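Local coordinates for protein protoporphyrinogen oxidase (Exiguobacterium sibiricum, PDB 3LOV) that probably oxidises coproporphyrinogen III to coproporphyrin III with oxygen, using bound FAD, in the coproporphyrin-dependent route to heme b, at residues G13-A18 / A452-M457; Y21-A26 / L30-L35; R57-Y62 / V445-C450. All coordinates share one frame; numbering follows the deposited sequence. Where two conformers were deposited one is given.

Interaction 1: G13-A18 / A452-M457; sequences GITGLA and ASAKTM. With FAD (flavin-adenine dinucleotide), chain B.
The helices that hold residues 13-18 and 452-457 come closest at Thr-15 and Ala-454, whose CA atoms lie 5.5 Å apart, a spacing that small side chains permit. Ala-454 carries its side of the contact: its CB sits 3.2 Å from the backbone O of Thr-15 and 4.0 Å from CB of Ala-18, which comes one turn after Thr-15 in its helix. No hydrogen bond links the two segments, so methyl groups and a carbonyl oxygen make up the meeting surface. Thr-15 divides its branches between two jobs. CG2 lies anti to the backbone N and runs to 4.1 Å from Ala-454 CB, while OG1, anti to the carbonyl carbon (chi1 -56°), gives a 2.7 Å hydrogen bond to FAD O1P. The backbone N of Thr-15 donates to FAD O2P at 3.3 Å, nearly straight at 160°, so one residue holds two oxygens of the same phosphate. Gly-13, the N-cap, passes so near O2P that a CB there would collide with it. Gly-13 and Gly-16 fall in an apparent GxGxxG pattern, consistent with a dinucleotide-binding Rossmann fold, and the amino end of helix 14-26 would probably favour the phosphate charge. Helix 14-26, following strand 6-10, thus lies against helix 447-463, while Ile-14 and Leu-17 pack against helix 235-245.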
# COMPACT_ATOMS: atom_id res chain seq x y z
N GLY A 13 8.77 -2.89 11.84
CA GLY A 13 8.14 -1.96 10.93
C GLY A 13 7.00 -1.25 11.66
O GLY A 13 6.90 -1.35 12.87
N ILE A 14 6.11 -0.59 10.92
CA ILE A 14 4.96 0.08 11.55
C ILE A 14 4.05 -0.94 12.35
O ILE A 14 3.51 -0.62 13.40
CB ILE A 14 4.12 0.92 10.53
CG1 ILE A 14 3.17 1.88 11.30
CG2 ILE A 14 3.39 -0.01 9.49
CD1 ILE A 14 2.28 2.77 10.44
N THR A 15 3.87 -2.14 11.83
CA THR A 15 2.97 -3.10 12.44
C THR A 15 3.50 -3.53 13.81
O THR A 15 2.74 -3.58 14.81
CB THR A 15 2.78 -4.34 11.53
OG1 THR A 15 2.31 -3.88 10.24
CG2 THR A 15 1.77 -5.30 12.16
N GLY A 16 4.79 -3.83 13.86
CA GLY A 16 5.45 -4.23 15.10
C GLY A 16 5.57 -3.09 16.12
O GLY A 16 5.39 -3.33 17.29
N LEU A 17 5.86 -1.87 15.67
CA LEU A 17 5.97 -0.70 16.55
C LEU A 17 4.61 -0.28 17.08
O LEU A 17 4.45 -0.01 18.27
CB LEU A 17 6.66 0.48 15.84
CG LEU A 17 8.18 0.39 15.74
CD1 LEU A 17 8.76 1.50 14.90
CD2 LEU A 17 8.78 0.38 17.16
N ALA A 18 3.60 -0.30 16.22
CA ALA A 18 2.22 -0.12 16.66
C ALA A 18 1.80 -1.22 17.63
O ALA A 18 1.10 -0.96 18.62
CB ALA A 18 1.27 -0.08 15.48
N ALA A 452 -4.29 -1.14 12.33
CA ALA A 452 -5.44 -1.89 12.79
C ALA A 452 -5.13 -3.36 13.01
O ALA A 452 -5.71 -4.01 13.92
CB ALA A 452 -6.62 -1.77 11.78
N SER A 453 -4.32 -3.93 12.12
CA SER A 453 -3.97 -5.35 12.21
C SER A 453 -3.26 -5.58 13.55
O SER A 453 -3.66 -6.46 14.32
CB SER A 453 -3.08 -5.77 11.00
OG SER A 453 -2.70 -7.14 11.00
N ALA A 454 -2.25 -4.76 13.83
CA ALA A 454 -1.56 -4.77 15.13
C ALA A 454 -2.56 -4.60 16.31
O ALA A 454 -2.56 -5.41 17.22
CB ALA A 454 -0.45 -3.68 15.21
N LYS A 455 -3.40 -3.56 16.29
CA LYS A 455 -4.33 -3.31 17.39
C LYS A 455 -5.28 -4.49 17.62
O LYS A 455 -5.46 -4.94 18.76
CB LYS A 455 -5.14 -2.05 17.13
CG LYS A 455 -5.86 -1.48 18.37
CD LYS A 455 -6.90 -0.43 17.93
CE LYS A 455 -7.31 0.50 19.07
NZ LYS A 455 -7.14 -0.15 20.37
N THR A 456 -5.90 -4.99 16.56
CA THR A 456 -6.79 -6.14 16.74
C THR A 456 -6.02 -7.38 17.27
O THR A 456 -6.55 -8.12 18.09
CB THR A 456 -7.55 -6.47 15.45
OG1 THR A 456 -8.09 -5.26 14.92
CG2 THR A 456 -8.70 -7.43 15.71
N MSE A 457 -4.79 -7.64 16.82
CA MSE A 457 -4.11 -8.83 17.35
C MSE A 457 -3.70 -8.61 18.81
O MSE A 457 -3.88 -9.49 19.64
CB MSE A 457 -2.94 -9.30 16.50
CG MSE A 457 -3.35 -9.84 15.14
SE MSE A 457 -4.49 -11.40 15.25
CE MSE A 457 -6.22 -10.76 14.62
PA FAD B . 7.48 -4.04 6.86
O1A FAD B . 7.50 -2.56 6.72
O2A FAD B . 7.92 -4.87 5.70
O5B FAD B . 8.35 -4.44 8.13
C5B FAD B . 8.80 -5.75 8.36
C4B FAD B . 9.92 -5.68 9.40
O4B FAD B . 10.28 -6.98 9.85
C3B FAD B . 11.15 -5.00 8.82
O3B FAD B . 11.68 -4.02 9.70
C2B FAD B . 12.07 -6.19 8.62
O2B FAD B . 13.41 -5.86 8.74
C1B FAD B . 11.67 -7.11 9.75
N9A FAD B . 12.02 -8.53 9.57
C8A FAD B . 12.06 -9.32 8.44
N7A FAD B . 12.44 -10.58 8.78
C5A FAD B . 12.65 -10.60 10.13
C6A FAD B . 13.02 -11.59 11.04
N6A FAD B . 13.23 -12.84 10.65
N1A FAD B . 13.16 -11.27 12.38
C2A FAD B . 12.88 -10.01 12.83
N3A FAD B . 12.48 -9.03 11.93
C4A FAD B . 12.39 -9.32 10.62
N1 FAD B . 0.77 2.12 2.31
C2 FAD B . 0.07 3.29 2.46
O2 FAD B . -0.80 3.40 3.34
N3 FAD B . 0.32 4.34 1.62
C4 FAD B . 1.22 4.26 0.62
O4 FAD B . 1.42 5.25 -0.07
C4X FAD B . 1.91 3.09 0.42
N5 FAD B . 2.88 3.01 -0.58
C5X FAD B . 3.58 1.82 -0.74
C6 FAD B . 4.52 1.70 -1.76
C7 FAD B . 5.23 0.50 -1.94
C7M FAD B . 6.26 0.39 -3.03
C8 FAD B . 5.02 -0.58 -1.07
C8M FAD B . 5.76 -1.90 -1.23
C9 FAD B . 4.09 -0.48 -0.04
C9A FAD B . 3.35 0.71 0.13
N10 FAD B . 2.42 0.82 1.17
C10 FAD B . 1.69 2.02 1.30
C1' FAD B . 2.10 -0.30 2.13
C2' FAD B . 2.93 -0.09 3.42
O2' FAD B . 4.27 -0.17 3.10
C3' FAD B . 2.62 -1.13 4.51
O3' FAD B . 1.35 -0.78 5.03
C4' FAD B . 3.61 -1.16 5.71
O4' FAD B . 4.91 -0.67 5.45
C5' FAD B . 3.82 -2.58 6.21
O5' FAD B . 4.59 -2.54 7.38
P FAD B . 4.90 -3.88 8.14
O1P FAD B . 3.73 -4.83 8.14
O2P FAD B . 5.55 -3.67 9.49
O3P FAD B . 6.02 -4.61 7.20

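Interaction 2: Y21-A26 / L30-L35; sequences YYAERA and LNITLL
Residues 21-26, the end of helix 14-26, and strand 31-35 approach with the CA atoms of Glu-24 and Ile-32 7.7 Å apart, the nearest such pair between the two segments, and only three residues separate segments 21-26 and 30-35 in the chain. Ile-32 is the one strand residue that carries the contact. Its CB points toward the helix, and with chi1 at -61° the longer branch, CG1, is anti to the carbonyl carbon and brings CD1 to the helix surface. There the CD1 methyl meets Ala-23 CB at 3.8 Å on one residue and, on the next, both the backbone N of Glu-24 at 3.7 Å and its CG at 3.8 Å. A single methyl therefore rests against two successive helix residues, touching a small alanine and the aliphatic part of an acid. The side chains of Glu-24 and Ile-32 cross at a slant, and the glutamate then runs on, extended beyond CG (chi2 -165°), carrying its carboxylate away from the isoleucine. That group is well satisfied: OE2 is hydrogen-bonded to Ser-249 OG and Arg-248 N, and OE1 to Glu-247 N, all in the loop before strand 250-252, which itself pairs with Ile-32 through the backbone. Ala-23 also touches Leu-7 of strand 6-10, so the helix packs on both strands of the beta-alpha-beta unit of the Rossmann fold. Chemically, the contact is a division of labour within one acid: its methylene carbon shares the apolar layer with Ile-32 and Ala-23, whereas its buried oxygens find their hydrogen-bond donors beyond the strand-helix interface, and no polar bond joins the two segments directly.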
# COMPACT_ATOMS: atom_id res chain seq x y z
N TYR A 21 3.17 -0.40 21.09
CA TYR A 21 2.49 0.78 21.63
C TYR A 21 1.21 0.33 22.26
O TYR A 21 0.91 0.67 23.41
CB TYR A 21 2.19 1.81 20.53
CG TYR A 21 1.35 2.99 21.02
CD1 TYR A 21 1.94 4.07 21.67
CD2 TYR A 21 -0.03 3.00 20.86
CE1 TYR A 21 1.15 5.12 22.16
CE2 TYR A 21 -0.80 4.02 21.34
CZ TYR A 21 -0.20 5.09 21.97
OH TYR A 21 -0.97 6.11 22.45
N TYR A 22 0.43 -0.43 21.50
CA TYR A 22 -0.85 -0.88 22.00
C TYR A 22 -0.68 -1.92 23.10
O TYR A 22 -1.50 -1.98 24.01
CB TYR A 22 -1.72 -1.47 20.88
CG TYR A 22 -2.17 -0.47 19.84
CD1 TYR A 22 -2.91 0.64 20.20
CD2 TYR A 22 -1.88 -0.67 18.49
CE1 TYR A 22 -3.33 1.56 19.25
CE2 TYR A 22 -2.30 0.25 17.51
CZ TYR A 22 -3.01 1.38 17.92
OH TYR A 22 -3.43 2.30 16.99
N ALA A 23 0.35 -2.77 23.00
CA ALA A 23 0.60 -3.79 24.02
C ALA A 23 0.97 -3.12 25.34
O ALA A 23 0.58 -3.62 26.39
CB ALA A 23 1.73 -4.85 23.59
N GLU A 24 1.75 -2.04 25.29
CA GLU A 24 2.13 -1.37 26.56
C GLU A 24 0.86 -0.96 27.33
O GLU A 24 0.77 -1.19 28.53
CB GLU A 24 3.10 -0.20 26.37
CG GLU A 24 4.52 -0.67 26.08
CD GLU A 24 5.59 0.39 26.23
OE1 GLU A 24 5.26 1.57 26.54
OE2 GLU A 24 6.80 0.02 26.05
N ARG A 25 -0.15 -0.50 26.61
CA ARG A 25 -1.37 -0.01 27.24
C ARG A 25 -2.31 -1.13 27.62
O ARG A 25 -2.91 -1.09 28.67
CB ARG A 25 -2.07 0.99 26.34
CG ARG A 25 -1.53 2.38 26.53
CD ARG A 25 -1.24 3.05 25.21
NE ARG A 25 -0.31 4.15 25.42
CZ ARG A 25 1.00 4.04 25.33
NH1 ARG A 25 1.56 2.89 24.99
NH2 ARG A 25 1.76 5.09 25.55
N ALA A 26 -2.47 -2.13 26.76
CA ALA A 26 -3.43 -3.21 27.05
C ALA A 26 -3.00 -4.11 28.22
O ALA A 26 -3.84 -4.71 28.89
CB ALA A 26 -3.72 -4.06 25.82
N LEU A 30 2.64 -7.15 31.50
CA LEU A 30 3.36 -8.01 30.56
C LEU A 30 4.66 -7.41 30.02
O LEU A 30 4.70 -6.27 29.55
CB LEU A 30 2.46 -8.34 29.36
CG LEU A 30 2.80 -9.57 28.53
CD1 LEU A 30 2.40 -10.81 29.31
CD2 LEU A 30 2.09 -9.49 27.17
N ASN A 31 5.71 -8.22 30.06
CA ASN A 31 7.02 -7.88 29.52
C ASN A 31 7.01 -7.92 27.99
O ASN A 31 6.46 -8.87 27.43
CB ASN A 31 8.05 -8.90 30.05
CG ASN A 31 8.04 -8.99 31.60
OD1 ASN A 31 8.66 -8.14 32.27
ND2 ASN A 31 7.28 -9.97 32.16
N ILE A 32 7.64 -6.93 27.34
CA ILE A 32 7.54 -6.77 25.86
C ILE A 32 8.92 -6.62 25.29
O ILE A 32 9.66 -5.73 25.70
CB ILE A 32 6.68 -5.55 25.46
CG1 ILE A 32 5.25 -5.73 25.99
CG2 ILE A 32 6.68 -5.38 23.91
CD1 ILE A 32 4.47 -4.44 26.19
N THR A 33 9.29 -7.54 24.40
CA THR A 33 10.54 -7.44 23.66
C THR A 33 10.22 -7.43 22.17
O THR A 33 9.33 -8.16 21.72
CB THR A 33 11.49 -8.60 24.00
OG1 THR A 33 11.74 -8.60 25.41
CG2 THR A 33 12.82 -8.49 23.22
N LEU A 34 10.92 -6.58 21.42
CA LEU A 34 10.74 -6.49 19.97
C LEU A 34 12.06 -6.79 19.28
O LEU A 34 13.07 -6.09 19.50
CB LEU A 34 10.23 -5.13 19.54
CG LEU A 34 9.82 -4.98 18.07
CD1 LEU A 34 8.61 -4.03 17.91
CD2 LEU A 34 10.99 -4.57 17.17
N LEU A 35 12.03 -7.83 18.45
CA LEU A 35 13.18 -8.25 17.62
C LEU A 35 13.06 -7.72 16.18
O LEU A 35 12.10 -8.04 15.45
CB LEU A 35 13.24 -9.77 17.60
CG LEU A 35 13.27 -10.54 18.95
CD1 LEU A 35 13.31 -12.10 18.76
CD2 LEU A 35 14.44 -10.06 19.77

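Interaction 3: R57-Y62 / V445-C450; sequences RGPDSY and VGLPDC. With FAD (flavin-adenine dinucleotide), chain B.
The carbonyl O of Val-445 takes a 2.6 Å hydrogen bond from FAD O3', tying the ribityl chain to the loop just before helix 447-463. Two further bonds hold the pyrimidine end of the flavin between the segments. Leu-447 N, in the first turn after the N-cap Gly-446, donates to FAD O2 at 2.8 Å and 166°, while FAD N3 gives a weak, bent bond of 2.7 Å to the backbone O of Ser-61. The amino end of the helix thus faces O2 and would probably help to stabilise negative charge at that end of the ring. Leu-447 bridges protein and cofactor: with CG anti to its carbonyl carbon (chi1 -65°), CD1 reaches Pro-59 CB at 3.7 Å, and CD2 lies 3.8 Å from FAD C4'. Pro-59 lays its CB 3.5 Å from FAD C4X, with its CG near O2' of the ribityl. Next to Leu-447, Pro-448 CG meets Tyr-62 CB at 3.8 Å; the tyrosine hydroxyl is hydrogen-bonded to Thr-70 OG1. An alanine in place of Leu-447 would probably open a gap beside Pro-59 and the ribityl chain, since CD1 and CD2, which meet them, would be gone. Asp-60 OD1 receives Ser-61 OG, and its OD2 pairs with Lys-349. Backbone groups from a loop and from a helix amino end meeting the pyrimidine edge, with a proline lying by the ring, make up the isoalloxazine site of this FAD-dependent amine oxidoreductase family member.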
# COMPACT_ATOMS: atom_id res chain seq x y z
N ARG A 57 10.82 7.51 0.74
CA ARG A 57 11.43 6.43 -0.01
C ARG A 57 10.48 5.29 -0.22
O ARG A 57 10.61 4.57 -1.19
CB ARG A 57 12.67 5.89 0.69
CG ARG A 57 13.88 6.81 0.60
CD ARG A 57 15.05 6.04 1.19
NE ARG A 57 16.28 6.79 1.27
CZ ARG A 57 17.37 6.55 0.56
NH1 ARG A 57 17.39 5.61 -0.37
NH2 ARG A 57 18.44 7.29 0.77
N GLY A 58 9.54 5.10 0.71
CA GLY A 58 8.49 4.08 0.60
C GLY A 58 7.10 4.69 0.50
O GLY A 58 6.84 5.50 -0.37
N PRO A 59 6.17 4.28 1.36
CA PRO A 59 4.86 4.95 1.39
C PRO A 59 5.02 6.48 1.56
O PRO A 59 5.87 6.93 2.33
CB PRO A 59 4.19 4.41 2.66
CG PRO A 59 4.93 3.21 3.06
CD PRO A 59 6.33 3.28 2.43
N ASP A 60 4.26 7.28 0.83
CA ASP A 60 4.38 8.72 1.03
C ASP A 60 3.27 9.28 1.91
O ASP A 60 3.39 10.40 2.41
CB ASP A 60 4.55 9.48 -0.31
CG ASP A 60 3.26 9.65 -1.09
OD1 ASP A 60 2.29 8.92 -0.83
OD2 ASP A 60 3.24 10.54 -1.97
N SER A 61 2.20 8.51 2.09
CA SER A 61 1.00 9.03 2.73
C SER A 61 0.04 7.89 3.03
O SER A 61 0.36 6.74 2.79
CB SER A 61 0.33 10.06 1.80
OG SER A 61 -0.07 9.49 0.57
N TYR A 62 -1.12 8.22 3.59
CA TYR A 62 -2.17 7.27 3.91
C TYR A 62 -3.53 7.91 3.67
O TYR A 62 -3.65 9.13 3.68
CB TYR A 62 -2.06 6.74 5.34
CG TYR A 62 -2.32 7.76 6.46
CD1 TYR A 62 -1.29 8.53 7.00
CD2 TYR A 62 -3.60 7.93 6.96
CE1 TYR A 62 -1.54 9.47 8.01
CE2 TYR A 62 -3.87 8.85 7.94
CZ TYR A 62 -2.86 9.61 8.46
OH TYR A 62 -3.20 10.46 9.42
N VAL A 445 -3.17 -3.97 2.88
CA VAL A 445 -1.81 -3.59 2.61
C VAL A 445 -1.35 -2.25 3.18
O VAL A 445 -0.17 -2.09 3.45
CB VAL A 445 -1.59 -3.64 1.07
CG1 VAL A 445 -0.31 -2.97 0.68
CG2 VAL A 445 -1.63 -5.11 0.64
N GLY A 446 -2.26 -1.30 3.39
CA GLY A 446 -1.89 0.09 3.70
C GLY A 446 -1.49 0.36 5.14
O GLY A 446 -1.81 -0.43 6.03
N LEU A 447 -0.83 1.48 5.39
CA LEU A 447 -0.33 1.81 6.72
C LEU A 447 -1.42 1.71 7.80
O LEU A 447 -1.19 1.08 8.86
CB LEU A 447 0.37 3.15 6.75
CG LEU A 447 1.63 3.20 5.92
CD1 LEU A 447 2.04 4.64 5.64
CD2 LEU A 447 2.77 2.48 6.58
N PRO A 448 -2.63 2.26 7.53
CA PRO A 448 -3.72 2.21 8.50
C PRO A 448 -4.26 0.82 8.75
O PRO A 448 -4.66 0.52 9.89
CB PRO A 448 -4.81 3.08 7.86
CG PRO A 448 -4.05 3.97 6.95
CD PRO A 448 -3.03 3.05 6.36
N ASP A 449 -4.26 -0.02 7.70
CA ASP A 449 -4.69 -1.41 7.80
C ASP A 449 -3.74 -2.21 8.69
O ASP A 449 -4.15 -3.06 9.47
CB ASP A 449 -4.76 -2.08 6.41
CG ASP A 449 -5.74 -1.36 5.42
OD1 ASP A 449 -6.85 -0.98 5.81
OD2 ASP A 449 -5.38 -1.18 4.24
N CYS A 450 -2.45 -1.98 8.52
CA CYS A 450 -1.42 -2.59 9.34
C CYS A 450 -1.51 -2.15 10.79
O CYS A 450 -1.40 -2.97 11.73
CB CYS A 450 -0.05 -2.27 8.76
SG CYS A 450 0.28 -3.21 7.24
PA FAD B . 7.48 -4.04 6.86
O1A FAD B . 7.50 -2.56 6.72
O2A FAD B . 7.92 -4.87 5.70
O5B FAD B . 8.35 -4.44 8.13
C5B FAD B . 8.80 -5.75 8.36
C4B FAD B . 9.92 -5.68 9.40
O4B FAD B . 10.28 -6.98 9.85
C3B FAD B . 11.15 -5.00 8.82
O3B FAD B . 11.68 -4.02 9.70
C2B FAD B . 12.07 -6.19 8.62
O2B FAD B . 13.41 -5.86 8.74
C1B FAD B . 11.67 -7.11 9.75
N9A FAD B . 12.02 -8.53 9.57
C8A FAD B . 12.06 -9.32 8.44
N7A FAD B . 12.44 -10.58 8.78
C5A FAD B . 12.65 -10.60 10.13
C6A FAD B . 13.02 -11.59 11.04
N6A FAD B . 13.23 -12.84 10.65
N1A FAD B . 13.16 -11.27 12.38
C2A FAD B . 12.88 -10.01 12.83
N3A FAD B . 12.48 -9.03 11.93
C4A FAD B . 12.39 -9.32 10.62
N1 FAD B . 0.77 2.12 2.31
C2 FAD B . 0.07 3.29 2.46
O2 FAD B . -0.80 3.40 3.34
N3 FAD B . 0.32 4.34 1.62
C4 FAD B . 1.22 4.26 0.62
O4 FAD B . 1.42 5.25 -0.07
C4X FAD B . 1.91 3.09 0.42
N5 FAD B . 2.88 3.01 -0.58
C5X FAD B . 3.58 1.82 -0.74
C6 FAD B . 4.52 1.70 -1.76
C7 FAD B . 5.23 0.50 -1.94
C7M FAD B . 6.26 0.39 -3.03
C8 FAD B . 5.02 -0.58 -1.07
C8M FAD B . 5.76 -1.90 -1.23
C9 FAD B . 4.09 -0.48 -0.04
C9A FAD B . 3.35 0.71 0.13
N10 FAD B . 2.42 0.82 1.17
C10 FAD B . 1.69 2.02 1.30
C1' FAD B . 2.10 -0.30 2.13
C2' FAD B . 2.93 -0.09 3.42
O2' FAD B . 4.27 -0.17 3.10
C3' FAD B . 2.62 -1.13 4.51
O3' FAD B . 1.35 -0.78 5.03
C4' FAD B . 3.61 -1.16 5.71
O4' FAD B . 4.91 -0.67 5.45
C5' FAD B . 3.82 -2.58 6.21
O5' FAD B . 4.59 -2.54 7.38
P FAD B . 4.90 -3.88 8.14
O1P FAD B . 3.73 -4.83 8.14
O2P FAD B . 5.55 -3.67 9.49
O3P FAD B . 6.02 -4.61 7.20

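Interactions 1 and 3 illustrate how segments distant in the chain are brought together at one cofactor, while interaction 2 packs the adjoining beta-alpha-beta unit. Interactions 1 and 2 share helix 14-26, with centres about 11 Å apart, and touch where Leu-34 lies against Gly-16 and Tyr-22 against Lys-455. Interactions 1 and 3 share helix 447-463 and both meet FAD, their centres about 12 Å apart; Thr-15 packs on Cys-450 and Ile-14 on Leu-447. Interactions 2 and 3 lie about 22 Å apart between centres and do not touch. In sequence, interaction 1 closes a large loop within which interaction 2 and then interaction 3 are nested. The last helix thus joins the dinucleotide-binding unit to the flavin end.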